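PDB 1W3W: annexin A8, which acts as an anticoagulant, indirectly inhibiting the thromboplastin-specific complex of the clotting cascade, and belongs to the calcium-dependent phospholipid-binding annexins. Local coordinates for residues Phe258-Arg261 / Leu262-Met266; Ile291-His294 / Phe295-Tyr299. All blocks are in the same frame, centred on the assembly; numbering follows the deposited sequence.

Contact 1: residues Phe258-Arg261 / Leu262-Met266; sequences FAER and LYYAM. With CA (calcium ion), chain B.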
# COMPACT_ATOMS: atom_id res chain seq x y z
N PHE A 258 -3.73 -5.10 5.61
CA PHE A 258 -2.53 -5.46 4.87
C PHE A 258 -2.30 -6.95 4.86
O PHE A 258 -1.85 -7.48 3.85
CB PHE A 258 -1.30 -4.71 5.39
CG PHE A 258 -1.29 -3.25 5.02
CD1 PHE A 258 -1.33 -2.28 5.98
CD2 PHE A 258 -1.28 -2.87 3.69
CE1 PHE A 258 -1.35 -0.93 5.63
CE2 PHE A 258 -1.30 -1.54 3.34
CZ PHE A 258 -1.34 -0.56 4.32
N ALA A 259 -2.60 -7.64 5.96
CA ALA A 259 -2.49 -9.10 6.01
C ALA A 259 -3.38 -9.71 4.93
O ALA A 259 -2.98 -10.64 4.25
CB ALA A 259 -2.89 -9.65 7.37
N GLU A 260 -4.60 -9.19 4.81
CA GLU A 260 -5.59 -9.73 3.88
C GLU A 260 -5.21 -9.45 2.43
O GLU A 260 -5.44 -10.27 1.54
CB GLU A 260 -6.97 -9.13 4.19
CG GLU A 260 -8.11 -9.68 3.35
CD GLU A 260 -9.43 -9.00 3.67
OE1 GLU A 260 -9.97 -9.22 4.77
OE2 GLU A 260 -9.90 -8.23 2.84
N ARG A 261 -4.61 -8.30 2.21
CA ARG A 261 -4.11 -7.93 0.91
C ARG A 261 -3.02 -8.91 0.45
O ARG A 261 -3.01 -9.36 -0.69
CB ARG A 261 -3.57 -6.52 0.97
CG ARG A 261 -3.46 -5.89 -0.31
CD ARG A 261 -4.79 -5.55 -0.97
NE ARG A 261 -4.44 -4.78 -2.14
CZ ARG A 261 -4.94 -4.95 -3.35
NH1 ARG A 261 -5.91 -5.82 -3.60
NH2 ARG A 261 -4.48 -4.18 -4.31
N LEU A 262 -2.12 -9.24 1.36
CA LEU A 262 -1.04 -10.16 1.07
C LEU A 262 -1.58 -11.57 0.82
O LEU A 262 -1.15 -12.23 -0.12
CB LEU A 262 -0.04 -10.16 2.22
CG LEU A 262 0.79 -8.88 2.37
CD1 LEU A 262 1.59 -8.93 3.65
CD2 LEU A 262 1.69 -8.71 1.17
N TYR A 263 -2.53 -12.01 1.64
CA TYR A 263 -3.18 -13.31 1.46
C TYR A 263 -3.82 -13.47 0.09
O TYR A 263 -3.63 -14.49 -0.57
CB TYR A 263 -4.25 -13.51 2.54
CG TYR A 263 -5.00 -14.83 2.46
CD1 TYR A 263 -4.41 -16.02 2.88
CD2 TYR A 263 -6.31 -14.87 1.97
CE1 TYR A 263 -5.10 -17.23 2.80
CE2 TYR A 263 -7.01 -16.08 1.90
CZ TYR A 263 -6.39 -17.25 2.32
OH TYR A 263 -7.07 -18.43 2.25
N TYR A 264 -4.55 -12.46 -0.35
CA TYR A 264 -5.24 -12.56 -1.63
C TYR A 264 -4.33 -12.34 -2.83
O TYR A 264 -4.64 -12.78 -3.92
CB TYR A 264 -6.49 -11.68 -1.67
CG TYR A 264 -7.65 -12.31 -0.91
CD1 TYR A 264 -8.10 -11.76 0.29
CD2 TYR A 264 -8.27 -13.47 -1.37
CE1 TYR A 264 -9.16 -12.33 1.00
CE2 TYR A 264 -9.32 -14.06 -0.66
CZ TYR A 264 -9.76 -13.48 0.53
OH TYR A 264 -10.80 -14.05 1.24
N ALA A 265 -3.17 -11.72 -2.61
CA ALA A 265 -2.12 -11.67 -3.63
C ALA A 265 -1.58 -13.07 -3.96
O ALA A 265 -1.07 -13.28 -5.04
CB ALA A 265 -0.98 -10.79 -3.16
N MET A 266 -1.67 -13.99 -3.00
CA MET A 266 -1.09 -15.32 -3.14
C MET A 266 -2.11 -16.44 -3.31
O MET A 266 -1.81 -17.45 -3.93
CB MET A 266 -0.17 -15.61 -1.94
CG MET A 266 1.17 -14.89 -2.06
SD MET A 266 2.30 -15.13 -0.69
CE MET A 266 1.49 -14.29 0.59
CA CA B . -0.86 -18.67 -5.76
O HOH W 1 -1.53 -20.49 -4.35

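Contact 2: residues Ile291-His294 / Phe295-Tyr299; sequences IKCH and FKKMY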
# COMPACT_ATOMS: atom_id res chain seq x y z
N ILE A 291 1.60 -7.24 10.95
CA ILE A 291 1.02 -7.89 9.80
C ILE A 291 1.26 -9.41 9.90
O ILE A 291 0.35 -10.21 9.69
CB ILE A 291 1.58 -7.29 8.49
CG1 ILE A 291 1.09 -5.84 8.31
CG2 ILE A 291 1.15 -8.14 7.28
CD1 ILE A 291 1.77 -5.04 7.19
N LYS A 292 2.48 -9.80 10.27
CA LYS A 292 2.84 -11.21 10.40
C LYS A 292 1.98 -11.88 11.46
O LYS A 292 1.49 -12.98 11.25
CB LYS A 292 4.31 -11.36 10.75
CG LYS A 292 5.25 -11.19 9.53
CD LYS A 292 6.67 -10.77 9.95
CE LYS A 292 7.43 -11.91 10.57
NZ LYS A 292 8.79 -11.52 11.01
N CYS A 293 1.79 -11.21 12.59
CA CYS A 293 0.97 -11.72 13.68
C CYS A 293 -0.49 -11.89 13.27
O CYS A 293 -1.12 -12.94 13.54
CB CYS A 293 1.09 -10.78 14.87
SG CYS A 293 0.13 -11.31 16.28
N HIS A 294 -1.03 -10.87 12.62
CA HIS A 294 -2.41 -10.88 12.15
C HIS A 294 -2.64 -11.95 11.09
O HIS A 294 -3.68 -12.60 11.09
CB HIS A 294 -2.84 -9.50 11.62
CG HIS A 294 -3.31 -8.57 12.70
ND1 HIS A 294 -2.46 -7.74 13.39
CD2 HIS A 294 -4.54 -8.37 13.23
CE1 HIS A 294 -3.14 -7.05 14.29
NE2 HIS A 294 -4.41 -7.42 14.21
N PHE A 295 -1.67 -12.13 10.19
CA PHE A 295 -1.76 -13.16 9.16
C PHE A 295 -1.95 -14.55 9.77
O PHE A 295 -2.79 -15.33 9.33
CB PHE A 295 -0.49 -13.15 8.30
CG PHE A 295 -0.65 -13.84 7.00
CD1 PHE A 295 -0.95 -13.11 5.86
CD2 PHE A 295 -0.49 -15.21 6.89
CE1 PHE A 295 -1.09 -13.73 4.65
CE2 PHE A 295 -0.64 -15.84 5.69
CZ PHE A 295 -0.93 -15.10 4.56
N LYS A 296 -1.12 -14.84 10.78
CA LYS A 296 -1.16 -16.10 11.52
C LYS A 296 -2.50 -16.31 12.20
O LYS A 296 -3.07 -17.41 12.13
CB LYS A 296 -0.08 -16.12 12.61
CG LYS A 296 1.08 -17.01 12.33
CD LYS A 296 2.00 -17.10 13.54
CE LYS A 296 2.06 -18.51 14.07
NZ LYS A 296 3.25 -18.70 14.91
N LYS A 297 -2.98 -15.27 12.87
CA LYS A 297 -4.24 -15.35 13.61
C LYS A 297 -5.42 -15.59 12.68
O LYS A 297 -6.29 -16.41 12.98
CB LYS A 297 -4.51 -14.07 14.41
CG LYS A 297 -3.62 -13.88 15.64
CD LYS A 297 -4.43 -13.26 16.82
CE LYS A 297 -3.64 -13.22 18.14
NZ LYS A 297 -2.19 -13.52 17.99
N MET A 298 -5.42 -14.92 11.52
CA MET A 298 -6.56 -14.95 10.62
C MET A 298 -6.60 -16.22 9.78
O MET A 298 -7.67 -16.74 9.51
CB MET A 298 -6.56 -13.72 9.69
CG MET A 298 -6.65 -12.37 10.43
SD MET A 298 -6.07 -10.97 9.37
CE MET A 298 -7.39 -11.05 8.19
N TYR A 299 -5.44 -16.72 9.37
CA TYR A 299 -5.36 -17.79 8.38
C TYR A 299 -4.79 -19.12 8.89
O TYR A 299 -4.77 -20.09 8.14
CB TYR A 299 -4.55 -17.30 7.17
CG TYR A 299 -5.16 -16.06 6.55
CD1 TYR A 299 -4.44 -14.87 6.45
CD2 TYR A 299 -6.48 -16.07 6.08
CE1 TYR A 299 -5.03 -13.73 5.90
CE2 TYR A 299 -7.05 -14.96 5.53
CZ TYR A 299 -6.32 -13.79 5.45
OH TYR A 299 -6.92 -12.68 4.89

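Contact 1: residues Phe258-Arg261 / Leu262-Met266
Glu-260 and Tyr-264, one turn apart on helix 254-266 of the fourth annexin repeat, make the side-chain meeting of this local i to i+4 contact. The backbone bonds are those of an alpha helix: the amides of Leu-262, Tyr-263, Tyr-264 and Ala-265 donate to the carbonyl oxygens of Phe-258, Ala-259, Glu-260 and Arg-261. Three are straighter, whereas that from Ala-265 N to Arg-261 O, 3.0 Å long, is more bent, at 144° about its hydrogen.

Van der Waals contacts accompany them. Glu-260 runs past the tyrosine because its extended chain starts away from the backbone N (chi1 -177°), and its CG lies in the ring plane, at the edge, 3.7 Å from Tyr-264 CE1. Carboxylate and ring planes stand almost perpendicular, 84° apart. One face of the Tyr-264 ring receives its sequence neighbour Tyr-263, whose CD2 sits over the ring centre. Leu-262 folds back over the preceding turn, its CG 3.3 Å from Phe-258 O, and its side chain continues onto Ile-291 of helix 288-299.

The charged ends serve partners beyond the helix. Glu-260 OE2 forms a salt bridge with Lys-249 at the end of the third repeat; Arg-261, its chain bent at chi2, sends NE to Glu-118 in the second repeat, so that this helix is tied by charge to two other repeats.

Calcium is held at the C-terminal side of the segment, by Met-266, consistent with the membrane-binding role of annexin calcium loops. Gly-268 O, Gly-270 O and Asp-310 OD2 supply the other protein ligands, and the side chain of Met-266 turns instead to Leu-303, Met-306 and Ile-307. Its carbonyl O reaches the calcium ion at 2.4 Å.

Contact 2: residues Ile291-His294 / Phe295-Tyr299
Helix 288-299 of the fourth annexin repeat carries this contact between successive turns, and its alpha-helical i to i+4 bonds set the spacing of the side chains. Phe-295 N donates to Ile-291 O at 2.8 Å, and the amides of Lys-296, Lys-297 and Met-298 follow in the same manner with Lys-292, Cys-293 and His-294.

Met-298 lies back along the helix over the last of these carbonyls. Its CG, set beside the backbone N and anti to the carbonyl carbon (chi1 -60°), comes within 3.1 Å of His-294 O, and SD stands 4.2 Å from His-294 CB. With an alanine here the CG-SD-CE arm is gone, which would probably uncover His-294 CB and the flank of His-294 O, though not its bond from Met-298 N, and lose the touch on Ser-256. The imidazole gains a hold of its own one turn earlier, where ND1 is hydrogen-bonded to Leu-290 O.

Facing helices 254-266 and 303-310, Phe-295 and Tyr-299 meet. Tyr-299 CD1 sits 3.7 Å above the Phe-295 plane, over the ring centre, while Phe-295 CG lies at the tyrosine's edge, in its plane; one ring thus presents its edge to the other's face. Met-298 CB covers one face of the Tyr-299 ring. Phe-295 also packs on Leu-303 and Met-306 of helix 303-310.

Lys-292 and Lys-296, one turn apart, reach the C-terminal residues: Lys-292 NZ is hydrogen-bonded to Ser-325 O and Val-323 O, and Lys-296 NZ to Pro-327 O. Lys-297, further round the helix, arches back, bent at chi2 and chi4, over the preceding turn. Its CG passes 3.4 Å from Cys-293 O, and its NZ ends 3.6 Å from Cys-293 SG.

Contacts 1 and 2 lie on separate helices of the fourth repeat, their centres about 10 Å apart, and both are partly buried. They share an apolar seam: Tyr-263 CG approaches Tyr-299 CZ at 3.4 Å with the rings stacked, and Phe-258 CB meets Ile-291 CD1 at 3.6 Å. Contact 1 lies nearer the chain's centre, and its polar groups serve a metal and salt-bridge partners in the second and third repeats. Contact 2, farther out, has two exposed lysines where contact 1 has one exposed residue, Tyr-264, and Lys-292 and Lys-296 grip backbone carbonyls at the C terminus. Residues 262-266 end at the calcium ion; the side chain of Phe-295 is about 11 Å from it.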